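Local coordinates for protein FKBP-type peptidyl-prolyl cis-trans isomerase FkpA (Escherichia coli, PDB 1Q6I) that catalyses the cis-trans isomerisation of peptide bonds preceding proline and so speeds protein folding in the periplasm, where it also serves as a chaperone, at residues V143-G148 with E219-K224; K191-P196 with T213-V218. All coordinates share one frame; numbering follows the deposited sequence.

In the fold
Both contacts are antiparallel pairings within the curled sheet of the FKBP domain, and both use strand 214-223: contact 2 joins its first half to strand 189-194, contact 1 its second half to strand 141-150. Their centres lie about 14 Å apart, and a probable hydrogen bond from D217 N to K147 O (2.9 Å) ties them together. Contact 2 is buried, regular and mostly aliphatic or aromatic. Contact 1 is only partly buried, is broken by a beta bulge near the C-terminus, and puts polar and charged residues on one face. FK5, 8-deethyl-8-[but-3-enyl]-ascomycin, touches each: Y146 meets it from contact 1, F216 from contact 2.

Contact 1: residues V143-G148 with E219-K224; sequences VVNYKG and ELLDVK. With FK5 (8-deethyl-8-[but-3-enyl]-ascomycin), chain C.
V143-G148 and E219-K224 run antiparallel, their axes 4.8 Å apart at closest approach, with N145 facing E219 as a hydrogen-bonded pair and V144 facing L220 as a non-hydrogen-bonded one. E219 N donates to N145 O over 2.9 Å in an almost straight bond, and N145 N returns one to E219 O in the carbonyl plane. Between V144 and V143 the register slips by one residue. L221 and D222 both face V143 in a classic beta bulge, and V143 O takes L221 N at 2.9 Å as well as a weaker, longer bond from D222 N. V143 N donates to D222 O.

On the face bearing V143 and N145, CG2 of V143, set beside its own backbone N, rests against the aliphatic end of K224, 3.7 Å from CE, and against CB of D222; CG1 touches L221 CD1, the two side chains crossing at about a right angle. That leucine methyl also lies 3.7 Å from N145 ND2. The carboxylate of D222 leads away from V143-G148, and its OD1 makes a salt bridge with K186.

In the FKBP fold this pairs strand 141-150 with the C-terminal strand 214-223 in the curled sheet. The opposite face is buried against F168 and V218; there V144 CG1 meets L220 CD1 at 4.1 Å. Further along, Y146 reaches the ligand pocket. With CG lodged between its backbone N and carbonyl carbon (chi1 69°), the ring leads away from E219-K224 and lays one face over FK5, C5 sitting 3.7 Å above the plane, displaced toward the rim. Its OH is hydrogen-bonded to D157 and R162.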
loop_
_atom_site.group_PDB
_atom_site.type_symbol
_atom_site.label_atom_id
_atom_site.label_comp_id
_atom_site.label_asym_id
_atom_site.label_seq_id
_atom_site.Cartn_x
_atom_site.Cartn_y
_atom_site.Cartn_z
ATOM N N VAL A 143 15.973 13.872 -35.982
ATOM C CA VAL A 143 16.033 12.423 -35.849
ATOM C C VAL A 143 17.498 12.070 -35.500
ATOM O O VAL A 143 18.412 12.451 -36.250
ATOM C CB VAL A 143 15.646 11.712 -37.174
ATOM C CG1 VAL A 143 15.637 10.205 -36.990
ATOM C CG2 VAL A 143 14.318 12.198 -37.730
ATOM N N VAL A 144 17.719 11.332 -34.403
ATOM C CA VAL A 144 19.061 10.995 -33.937
ATOM C C VAL A 144 19.244 9.593 -33.412
ATOM O O VAL A 144 18.291 8.975 -32.934
ATOM C CB VAL A 144 19.424 11.884 -32.709
ATOM C CG1 VAL A 144 19.362 13.353 -33.065
ATOM C CG2 VAL A 144 18.469 11.617 -31.509
ATOM N N ASN A 145 20.466 9.073 -33.507
ATOM C CA ASN A 145 20.824 7.931 -32.703
ATOM C C ASN A 145 21.677 8.509 -31.569
ATOM O O ASN A 145 22.378 9.498 -31.735
ATOM C CB ASN A 145 21.589 6.866 -33.467
ATOM C CG ASN A 145 20.703 6.076 -34.407
ATOM O OD1 ASN A 145 19.682 5.468 -34.003
ATOM N ND2 ASN A 145 21.089 6.066 -35.667
ATOM N N TYR A 146 21.606 7.909 -30.397
ATOM C CA TYR A 146 22.430 8.398 -29.284
ATOM C C TYR A 146 22.702 7.326 -28.241
ATOM O O TYR A 146 22.047 6.300 -28.142
ATOM C CB TYR A 146 21.795 9.628 -28.615
ATOM C CG TYR A 146 20.545 9.292 -27.881
ATOM C CD1 TYR A 146 19.352 9.243 -28.552
ATOM C CD2 TYR A 146 20.559 8.947 -26.521
ATOM C CE1 TYR A 146 18.190 8.896 -27.935
ATOM C CE2 TYR A 146 19.378 8.587 -25.880
ATOM C CZ TYR A 146 18.185 8.562 -26.606
ATOM O OH TYR A 146 16.957 8.187 -26.051
ATOM N N LYS A 147 23.682 7.611 -27.427
ATOM C CA LYS A 147 24.045 6.768 -26.348
ATOM C C LYS A 147 24.286 7.743 -25.251
ATOM O O LYS A 147 24.989 8.742 -25.479
ATOM C CB LYS A 147 25.318 6.070 -26.725
ATOM C CG LYS A 147 25.895 5.221 -25.684
ATOM C CD LYS A 147 26.939 4.282 -26.309
ATOM C CE LYS A 147 28.309 4.921 -26.367
ATOM N NZ LYS A 147 29.340 3.847 -26.271
ATOM N N GLY A 148 23.692 7.485 -24.084
ATOM C CA GLY A 148 23.913 8.302 -22.902
ATOM C C GLY A 148 24.547 7.513 -21.745
ATOM O O GLY A 148 24.158 6.372 -21.477
ATOM N N GLU A 219 24.477 11.049 -33.038
ATOM C CA GLU A 219 24.559 11.165 -34.489
ATOM C C GLU A 219 23.264 11.827 -34.990
ATOM O O GLU A 219 22.173 11.363 -34.674
ATOM C CB GLU A 219 24.763 9.810 -35.164
ATOM C CG GLU A 219 26.037 9.112 -34.749
ATOM C CD GLU A 219 26.264 7.788 -35.438
ATOM O OE1 GLU A 219 25.302 7.207 -36.061
ATOM O OE2 GLU A 219 27.431 7.319 -35.324
ATOM N N LEU A 220 23.392 12.934 -35.739
ATOM C CA LEU A 220 22.229 13.636 -36.312
ATOM C C LEU A 220 21.916 13.180 -37.734
ATOM O O LEU A 220 22.673 13.464 -38.680
ATOM C CB LEU A 220 22.445 15.140 -36.281
ATOM C CG LEU A 220 21.442 16.114 -36.863
ATOM C CD1 LEU A 220 20.094 15.991 -36.179
ATOM C CD2 LEU A 220 22.016 17.482 -36.663
ATOM N N LEU A 221 20.792 12.468 -37.873
ATOM C CA LEU A 221 20.396 11.863 -39.157
ATOM C C LEU A 221 19.530 12.760 -40.022
ATOM O O LEU A 221 19.654 12.751 -41.242
ATOM C CB LEU A 221 19.612 10.587 -38.933
ATOM C CG LEU A 221 20.252 9.571 -38.015
ATOM C CD1 LEU A 221 19.277 8.416 -37.913
ATOM C CD2 LEU A 221 21.586 9.112 -38.602
ATOM N N ASP A 222 18.633 13.515 -39.408
ATOM C CA ASP A 222 17.771 14.381 -40.193
ATOM C C ASP A 222 17.331 15.610 -39.412
ATOM O O ASP A 222 17.263 15.625 -38.173
ATOM C CB ASP A 222 16.538 13.603 -40.694
ATOM C CG ASP A 222 16.033 14.100 -42.060
ATOM O OD1 ASP A 222 16.795 14.820 -42.782
ATOM O OD2 ASP A 222 14.896 13.780 -42.502
ATOM N N VAL A 223 17.050 16.650 -40.174
ATOM C CA VAL A 223 16.596 17.920 -39.651
ATOM C C VAL A 223 15.453 18.215 -40.573
ATOM O O VAL A 223 15.646 18.300 -41.780
ATOM C CB VAL A 223 17.665 18.997 -39.777
ATOM C CG1 VAL A 223 17.101 20.368 -39.365
ATOM C CG2 VAL A 223 18.878 18.633 -38.960
ATOM N N LYS A 224 14.245 18.303 -40.027
ATOM C CA LYS A 224 13.068 18.499 -40.857
ATOM C C LYS A 224 12.044 19.398 -40.205
ATOM O O LYS A 224 12.166 19.807 -39.039
ATOM C CB LYS A 224 12.452 17.160 -41.229
ATOM C CG LYS A 224 12.044 16.271 -40.099
ATOM C CD LYS A 224 11.636 14.899 -40.641
ATOM C CE LYS A 224 11.496 13.841 -39.563
ATOM N NZ LYS A 224 11.141 12.483 -40.135
ATOM O OXT LYS A 224 11.084 19.750 -40.875
HETATM C C1 FK5 C . 15.502 14.355 -23.369
HETATM C C2 FK5 C . 16.867 13.729 -23.529
HETATM C C3 FK5 C . 17.881 14.094 -24.588
HETATM C C4 FK5 C . 17.289 13.555 -25.863
HETATM C C5 FK5 C . 17.211 12.021 -25.824
HETATM C C6 FK5 C . 16.550 11.479 -24.549
HETATM C C8 FK5 C . 17.391 11.768 -22.258
HETATM C C9 FK5 C . 17.480 10.414 -22.086
HETATM C C10 FK5 C . 16.406 9.667 -21.343
HETATM C C11 FK5 C . 15.955 10.272 -20.006
HETATM C C12 FK5 C . 14.698 9.576 -19.469
HETATM C C13 FK5 C . 13.641 9.407 -20.547
HETATM C C14 FK5 C . 14.253 8.784 -21.780
HETATM C C15 FK5 C . 13.258 8.604 -22.927
HETATM C C16 FK5 C . 12.681 7.207 -22.982
HETATM C C17 FK5 C . 11.239 7.060 -22.513
HETATM C C18 FK5 C . 10.479 8.394 -22.390
HETATM C C19 FK5 C . 9.557 8.712 -23.563
HETATM C C20 FK5 C . 8.410 9.597 -23.323
HETATM C C21 FK5 C . 8.019 10.650 -24.318
HETATM C C22 FK5 C . 8.761 11.952 -24.107
HETATM C C23 FK5 C . 10.119 12.164 -24.712
HETATM C C24 FK5 C . 10.763 13.461 -24.212
HETATM C C25 FK5 C . 12.250 13.172 -24.192
HETATM C C26 FK5 C . 13.197 14.153 -23.503
HETATM C C27 FK5 C . 12.587 14.462 -22.206
HETATM C C28 FK5 C . 12.068 15.800 -22.048
HETATM C C29 FK5 C . 11.617 16.312 -20.734
HETATM C C30 FK5 C . 12.689 17.208 -20.132
HETATM C C31 FK5 C . 12.174 17.909 -18.872
HETATM C C32 FK5 C . 10.924 18.659 -19.244
HETATM C C33 FK5 C . 9.854 17.707 -19.742
HETATM C C34 FK5 C . 10.351 17.089 -21.026
HETATM C C35 FK5 C . 17.043 10.218 -18.957
HETATM C C36 FK5 C . 11.295 6.277 -21.204
HETATM C C37 FK5 C . 9.784 8.185 -24.950
HETATM C C38 FK5 C . 6.503 10.815 -24.229
HETATM C C39 FK5 C . 5.890 10.564 -25.591
HETATM C C40 FK5 C . 4.671 9.754 -25.706
HETATM C C41 FK5 C . 12.659 13.118 -25.642
HETATM C C42 FK5 C . 12.549 13.410 -21.142
HETATM C C43 FK5 C . 11.885 8.964 -18.987
HETATM C C44 FK5 C . 13.346 8.357 -25.303
HETATM C C45 FK5 C . 13.818 18.489 -17.229
HETATM N N7 FK5 C . 16.960 12.294 -23.379
HETATM O O1 FK5 C . 14.517 13.589 -23.319
HETATM O O2 FK5 C . 15.327 15.745 -23.382
HETATM O O3 FK5 C . 17.746 12.578 -21.205
HETATM O O4 FK5 C . 18.552 9.699 -22.625
HETATM O O5 FK5 C . 15.275 9.665 -22.205
HETATM O O6 FK5 C . 17.014 8.367 -21.125
HETATM O O7 FK5 C . 12.592 8.565 -20.143
HETATM O O8 FK5 C . 13.955 8.823 -24.123
HETATM O O9 FK5 C . 8.246 13.023 -23.379
HETATM O O10 FK5 C . 10.531 14.533 -25.086
HETATM O O11 FK5 C . 13.112 18.848 -18.398
HETATM O O12 FK5 C . 10.437 19.387 -18.156
#

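Contact 2: residues K191-P196 with T213-V218; sequences KLVIPP and TLVFDV. With FK5 (8-deethyl-8-[but-3-enyl]-ascomycin), chain C.
K191-P196 and T213-V218 pair as regular antiparallel neighbours, the strand axes 4.7 Å apart and at 164° to one another. Two hydrogen-bonded pairs, L192 with F216 and I194 with L214, supply four short bonds; the straightest, from I194 N to L214 O at 2.7 Å, is nearly linear at hydrogen.

The face carrying L192, I194, L214 and F216 is turned to the ligand. The bump here is I194 CD1, carried to full extension, anti to CA (chi2 175°); this knob lies obliquely against the CD2-CE2 side of the F216 ring, 3.6 Å from CD2 with CE2 also near. L192 lies beside F216, and its CG meets V218 CG2 more loosely. In this FKBP domain F216 forms part of the FK5 pocket wall. FK5 O4 lies in the ring plane at the edge, 3.6 Å from CE1. W177 packs edge-to-face with the same phenyl, and Y146 touches it from the neighbouring strand.

On the reverse face V193 and V215 stand opposite each other, and V193 CG1 fits against the T213 methyl CG2 at 4.0 Å. K191 lies alongside D217, pointing the same way, so that its CD passes 3.6 Å from OD1 before CE reaches V215 CG1. NZ of K191 stays 4.9 Å from OD1 of D217, opposite charges near but not in contact. F110 of helix 70-111 covers K191 and V193, and Y106 covers V215. Past the end of strand 191-194, just before strand 214-218 begins, the P196 ring rests its CD on T213 OG1 at 3.5 Å, a hydroxyl hydrogen-bonded to R107.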
loop_
_atom_site.group_PDB
_atom_site.type_symbol
_atom_site.label_atom_id
_atom_site.label_comp_id
_atom_site.label_asym_id
_atom_site.label_seq_id
_atom_site.Cartn_x
_atom_site.Cartn_y
_atom_site.Cartn_z
ATOM N N LYS A 191 29.667 14.969 -29.446
ATOM C CA LYS A 191 29.667 14.450 -28.095
ATOM C C LYS A 191 29.257 15.608 -27.216
ATOM O O LYS A 191 29.835 16.684 -27.280
ATOM C CB LYS A 191 31.038 13.919 -27.727
ATOM C CG LYS A 191 31.221 13.507 -26.253
ATOM C CD LYS A 191 32.489 12.630 -26.090
ATOM C CE LYS A 191 32.914 12.435 -24.645
ATOM N NZ LYS A 191 34.008 11.433 -24.594
ATOM N N LEU A 192 28.240 15.395 -26.402
ATOM C CA LEU A 192 27.756 16.438 -25.532
ATOM C C LEU A 192 28.037 16.030 -24.099
ATOM O O LEU A 192 27.732 14.929 -23.703
ATOM C CB LEU A 192 26.251 16.652 -25.733
ATOM C CG LEU A 192 25.671 17.017 -27.116
ATOM C CD1 LEU A 192 24.166 17.311 -26.986
ATOM C CD2 LEU A 192 26.320 18.232 -27.724
ATOM N N VAL A 193 28.635 16.939 -23.342
ATOM C CA VAL A 193 28.934 16.740 -21.935
ATOM C C VAL A 193 28.163 17.832 -21.209
ATOM O O VAL A 193 28.553 19.004 -21.202
ATOM C CB VAL A 193 30.420 16.784 -21.709
ATOM C CG1 VAL A 193 30.779 16.861 -20.227
ATOM C CG2 VAL A 193 31.003 15.555 -22.333
ATOM N N ILE A 194 27.034 17.413 -20.634
ATOM C CA ILE A 194 26.019 18.337 -20.158
ATOM C C ILE A 194 25.961 18.443 -18.658
ATOM O O ILE A 194 25.739 17.454 -17.966
ATOM C CB ILE A 194 24.641 17.908 -20.717
ATOM C CG1 ILE A 194 24.696 17.667 -22.235
ATOM C CG2 ILE A 194 23.566 18.945 -20.405
ATOM C CD1 ILE A 194 23.341 17.094 -22.860
ATOM N N PRO A 195 26.169 19.660 -18.158
ATOM C CA PRO A 195 25.994 19.959 -16.741
ATOM C C PRO A 195 24.558 19.733 -16.293
ATOM O O PRO A 195 23.632 19.933 -17.091
ATOM C CB PRO A 195 26.280 21.462 -16.623
ATOM C CG PRO A 195 26.813 21.900 -17.874
ATOM C CD PRO A 195 26.605 20.833 -18.924
ATOM N N PRO A 196 24.388 19.335 -15.035
ATOM C CA PRO A 196 23.056 19.066 -14.475
ATOM C C PRO A 196 22.090 20.185 -14.679
ATOM O O PRO A 196 20.915 19.918 -14.864
ATOM C CB PRO A 196 23.310 18.905 -12.959
ATOM C CG PRO A 196 24.784 19.040 -12.723
ATOM C CD PRO A 196 25.466 19.093 -14.063
ATOM N N THR A 213 26.157 14.979 -14.183
ATOM C CA THR A 213 26.611 15.474 -15.473
ATOM C C THR A 213 26.348 14.338 -16.486
ATOM O O THR A 213 26.687 13.183 -16.209
ATOM C CB THR A 213 28.097 15.863 -15.439
ATOM O OG1 THR A 213 28.265 17.160 -14.823
ATOM C CG2 THR A 213 28.647 16.031 -16.908
ATOM N N LEU A 214 25.784 14.647 -17.668
ATOM C CA LEU A 214 25.529 13.574 -18.628
ATOM C C LEU A 214 26.436 13.665 -19.841
ATOM O O LEU A 214 26.679 14.737 -20.345
ATOM C CB LEU A 214 24.072 13.572 -19.082
ATOM C CG LEU A 214 23.023 13.761 -17.995
ATOM C CD1 LEU A 214 21.657 13.726 -18.669
ATOM C CD2 LEU A 214 23.130 12.688 -16.859
ATOM N N VAL A 215 26.871 12.507 -20.326
ATOM C CA VAL A 215 27.705 12.393 -21.496
ATOM C C VAL A 215 26.872 11.751 -22.622
ATOM O O VAL A 215 26.463 10.592 -22.531
ATOM C CB VAL A 215 28.903 11.458 -21.193
ATOM C CG1 VAL A 215 29.802 11.219 -22.419
ATOM C CG2 VAL A 215 29.739 11.983 -20.035
ATOM N N PHE A 216 26.616 12.475 -23.699
ATOM C CA PHE A 216 25.889 11.872 -24.805
ATOM C C PHE A 216 26.747 11.794 -26.075
ATOM O O PHE A 216 27.378 12.793 -26.475
ATOM C CB PHE A 216 24.672 12.722 -25.112
ATOM C CG PHE A 216 23.551 12.564 -24.136
ATOM C CD1 PHE A 216 22.669 11.521 -24.253
ATOM C CD2 PHE A 216 23.359 13.480 -23.137
ATOM C CE1 PHE A 216 21.646 11.377 -23.382
ATOM C CE2 PHE A 216 22.347 13.337 -22.270
ATOM C CZ PHE A 216 21.476 12.293 -22.393
ATOM N N ASP A 217 26.776 10.633 -26.706
ATOM C CA ASP A 217 27.322 10.520 -28.072
ATOM C C ASP A 217 26.155 10.467 -29.060
ATOM O O ASP A 217 25.421 9.491 -29.075
ATOM C CB ASP A 217 28.152 9.270 -28.231
ATOM C CG ASP A 217 29.306 9.247 -27.301
ATOM O OD1 ASP A 217 30.098 10.235 -27.326
ATOM O OD2 ASP A 217 29.496 8.302 -26.503
ATOM N N VAL A 218 26.013 11.536 -29.849
ATOM C CA VAL A 218 24.930 11.742 -30.752
ATOM C C VAL A 218 25.299 11.724 -32.236
ATOM O O VAL A 218 26.298 12.344 -32.651
ATOM C CB VAL A 218 24.340 13.111 -30.476
ATOM C CG1 VAL A 218 23.021 13.280 -31.176
ATOM C CG2 VAL A 218 24.134 13.307 -29.033
HETATM C C1 FK5 C . 15.502 14.355 -23.369
HETATM C C2 FK5 C . 16.867 13.729 -23.529
HETATM C C3 FK5 C . 17.881 14.094 -24.588
HETATM C C4 FK5 C . 17.289 13.555 -25.863
HETATM C C5 FK5 C . 17.211 12.021 -25.824
HETATM C C6 FK5 C . 16.550 11.479 -24.549
HETATM C C8 FK5 C . 17.391 11.768 -22.258
HETATM C C9 FK5 C . 17.480 10.414 -22.086
HETATM C C10 FK5 C . 16.406 9.667 -21.343
HETATM C C11 FK5 C . 15.955 10.272 -20.006
HETATM C C12 FK5 C . 14.698 9.576 -19.469
HETATM C C13 FK5 C . 13.641 9.407 -20.547
HETATM C C14 FK5 C . 14.253 8.784 -21.780
HETATM C C15 FK5 C . 13.258 8.604 -22.927
HETATM C C16 FK5 C . 12.681 7.207 -22.982
HETATM C C17 FK5 C . 11.239 7.060 -22.513
HETATM C C18 FK5 C . 10.479 8.394 -22.390
HETATM C C19 FK5 C . 9.557 8.712 -23.563
HETATM C C20 FK5 C . 8.410 9.597 -23.323
HETATM C C21 FK5 C . 8.019 10.650 -24.318
HETATM C C22 FK5 C . 8.761 11.952 -24.107
HETATM C C23 FK5 C . 10.119 12.164 -24.712
HETATM C C24 FK5 C . 10.763 13.461 -24.212
HETATM C C25 FK5 C . 12.250 13.172 -24.192
HETATM C C26 FK5 C . 13.197 14.153 -23.503
HETATM C C27 FK5 C . 12.587 14.462 -22.206
HETATM C C28 FK5 C . 12.068 15.800 -22.048
HETATM C C29 FK5 C . 11.617 16.312 -20.734
HETATM C C30 FK5 C . 12.689 17.208 -20.132
HETATM C C31 FK5 C . 12.174 17.909 -18.872
HETATM C C32 FK5 C . 10.924 18.659 -19.244
HETATM C C33 FK5 C . 9.854 17.707 -19.742
HETATM C C34 FK5 C . 10.351 17.089 -21.026
HETATM C C35 FK5 C . 17.043 10.218 -18.957
HETATM C C36 FK5 C . 11.295 6.277 -21.204
HETATM C C37 FK5 C . 9.784 8.185 -24.950
HETATM C C38 FK5 C . 6.503 10.815 -24.229
HETATM C C39 FK5 C . 5.890 10.564 -25.591
HETATM C C40 FK5 C . 4.671 9.754 -25.706
HETATM C C41 FK5 C . 12.659 13.118 -25.642
HETATM C C42 FK5 C . 12.549 13.410 -21.142
HETATM C C43 FK5 C . 11.885 8.964 -18.987
HETATM C C44 FK5 C . 13.346 8.357 -25.303
HETATM C C45 FK5 C . 13.818 18.489 -17.229
HETATM N N7 FK5 C . 16.960 12.294 -23.379
HETATM O O1 FK5 C . 14.517 13.589 -23.319
HETATM O O2 FK5 C . 15.327 15.745 -23.382
HETATM O O3 FK5 C . 17.746 12.578 -21.205
HETATM O O4 FK5 C . 18.552 9.699 -22.625
HETATM O O5 FK5 C . 15.275 9.665 -22.205
HETATM O O6 FK5 C . 17.014 8.367 -21.125
HETATM O O7 FK5 C . 12.592 8.565 -20.143
HETATM O O8 FK5 C . 13.955 8.823 -24.123
HETATM O O9 FK5 C . 8.246 13.023 -23.379
HETATM O O10 FK5 C . 10.531 14.533 -25.086
HETATM O O11 FK5 C . 13.112 18.848 -18.398
HETATM O O12 FK5 C . 10.437 19.387 -18.156
#